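Local coordinates for protein (S)-imine reductase (PDB 4OQY) that is an S-selective imine reductase that reduces imines, probably with NADPH as hydride donor bound in its Rossmann-fold domain, at residues G12-A17 with V64-D69. Sequence-based numbering, arbitrary orientation.
Sequences GPMGQA and VLSLTD
The carbonyl oxygen of Ser66 is gripped by two waters, and through them it meets the start of helix 13-24 without a single direct hydrogen bond between the two segments. Water 1 donates to Ser66 O at 2.6 Å and accepts from the amide of Gly12, the N-cap residue, at 2.9 Å between Gly12 N and the water. Water 2 donates to the same oxygen and takes the hydrogen of Gly15 N, again at 2.9 Å from that nitrogen. Around this bridge the direct packing is slight. Ser66 turns its hydroxyl opposite its own amide nitrogen (chi1 -170°), which lays OG alongside the base of Met14, 3.2 Å from Met14 CG to Ser66 OG, while Ser66 CB lies 4.0 Å from Gly15 CA, where glycine presents bare backbone. Met14 bends at chi2 and chi3, leaving the Ser66 side, and its side chain packs on Pro123 and Ile126. Gly12 and Gly15 fit a GxGxxG pattern, consistent with the Rossmann-type glycine-rich turn that joins strand 6-9 to the helix; Ser66 follows strand 62-65, next to strand 6-9 in the sheet. Gly12, Met14, Leu67 and Thr68 have been seen to bind NADPH, although no cofactor sits at this site here. The contact thus illustrates how ordered water can join the dinucleotide-binding turn to a neighbouring strand end: amides at the helix start supply hydrogens, and one carbonyl collects both bridges.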
loop_
_atom_site.group_PDB
_atom_site.type_symbol
_atom_site.label_atom_id
_atom_site.label_comp_id
_atom_site.label_asym_id
_atom_site.label_seq_id
_atom_site.Cartn_x
_atom_site.Cartn_y
_atom_site.Cartn_z
ATOM N N GLY B 12 24.038 -16.128 2.264
ATOM C CA GLY B 12 23.694 -14.769 1.901
ATOM C C GLY B 12 23.327 -13.969 3.148
ATOM O O GLY B 12 23.453 -14.445 4.285
ATOM N N PRO B 13 22.849 -12.743 2.941
ATOM C CA PRO B 13 22.517 -11.885 4.066
ATOM C C PRO B 13 21.573 -12.517 5.111
ATOM O O PRO B 13 21.818 -12.359 6.311
ATOM C CB PRO B 13 21.917 -10.643 3.392
ATOM C CG PRO B 13 22.568 -10.595 2.045
ATOM C CD PRO B 13 22.816 -12.023 1.654
ATOM N N MET B 14 20.531 -13.230 4.675
ATOM C CA MET B 14 19.603 -13.872 5.610
ATOM C C MET B 14 20.286 -14.972 6.433
ATOM O O MET B 14 20.193 -14.999 7.688
ATOM C CB MET B 14 18.403 -14.442 4.849
ATOM C CG MET B 14 17.312 -14.967 5.764
ATOM S SD MET B 14 16.591 -13.695 6.832
ATOM C CE MET B 14 16.011 -12.464 5.650
ATOM N N GLY B 15 20.968 -15.872 5.723
ATOM C CA GLY B 15 21.769 -16.930 6.340
ATOM C C GLY B 15 22.756 -16.407 7.386
ATOM O O GLY B 15 22.845 -16.951 8.494
ATOM N N GLN B 16 23.499 -15.355 7.023
ATOM C CA GLN B 16 24.486 -14.730 7.926
ATOM C C GLN B 16 23.825 -14.313 9.228
ATOM O O GLN B 16 24.316 -14.649 10.286
ATOM C CB GLN B 16 25.125 -13.464 7.335
ATOM C CG GLN B 16 25.919 -13.605 6.051
ATOM C CD GLN B 16 27.387 -13.923 6.220
ATOM O OE1 GLN B 16 28.015 -13.640 7.256
ATOM N NE2 GLN B 16 27.959 -14.503 5.175
ATOM N N ALA B 17 22.712 -13.584 9.121
ATOM C CA ALA B 17 21.954 -13.095 10.273
ATOM C C ALA B 17 21.483 -14.234 11.172
ATOM O O ALA B 17 21.509 -14.144 12.405
ATOM C CB ALA B 17 20.759 -12.272 9.792
ATOM N N VAL B 64 18.498 -25.858 8.440
ATOM C CA VAL B 64 17.849 -24.627 8.038
ATOM C C VAL B 64 18.416 -24.162 6.718
ATOM O O VAL B 64 19.636 -23.966 6.577
ATOM C CB VAL B 64 18.128 -23.506 9.055
ATOM C CG1 VAL B 64 17.513 -22.189 8.581
ATOM C CG2 VAL B 64 17.582 -23.911 10.412
ATOM N N LEU B 65 17.528 -23.960 5.761
ATOM C CA LEU B 65 17.909 -23.522 4.432
ATOM C C LEU B 65 17.467 -22.095 4.235
ATOM O O LEU B 65 16.297 -21.748 4.445
ATOM C CB LEU B 65 17.233 -24.372 3.344
ATOM C CG LEU B 65 17.329 -25.897 3.395
ATOM C CD1 LEU B 65 16.562 -26.462 2.215
ATOM C CD2 LEU B 65 18.747 -26.439 3.393
ATOM N N SER B 66 18.417 -21.274 3.822
ATOM C CA SER B 66 18.153 -19.891 3.486
ATOM C C SER B 66 18.729 -19.625 2.112
ATOM O O SER B 66 19.853 -19.127 1.986
ATOM C CB SER B 66 18.818 -18.975 4.504
ATOM O OG SER B 66 18.361 -17.664 4.300
ATOM N N LEU B 67 17.972 -19.996 1.086
ATOM C CA LEU B 67 18.441 -19.936 -0.304
ATOM C C LEU B 67 17.483 -19.107 -1.142
ATOM O O LEU B 67 16.400 -18.763 -0.698
ATOM C CB LEU B 67 18.589 -21.347 -0.865
ATOM C CG LEU B 67 19.659 -22.181 -0.139
ATOM C CD1 LEU B 67 19.474 -23.669 -0.354
ATOM C CD2 LEU B 67 21.067 -21.763 -0.538
ATOM N N THR B 68 17.885 -18.761 -2.358
ATOM C CA THR B 68 17.106 -17.802 -3.138
ATOM C C THR B 68 15.721 -18.331 -3.544
ATOM O O THR B 68 14.746 -17.583 -3.559
ATOM C CB THR B 68 17.877 -17.315 -4.384
ATOM O OG1 THR B 68 19.211 -16.978 -4.007
ATOM C CG2 THR B 68 17.233 -16.066 -4.955
ATOM N N ASP B 69 15.643 -19.613 -3.878
ATOM C CA ASP B 69 14.379 -20.220 -4.303
ATOM C C ASP B 69 14.497 -21.741 -4.281
ATOM O O ASP B 69 15.549 -22.259 -3.967
ATOM C CB ASP B 69 13.950 -19.714 -5.692
ATOM C CG ASP B 69 14.977 -19.993 -6.782
ATOM O OD1 ASP B 69 15.793 -20.931 -6.667
ATOM O OD2 ASP B 69 14.953 -19.258 -7.786
HETATM O O HOH W 1 21.845 -17.741 1.165
HETATM O O HOH W 2 20.911 -16.541 2.877
#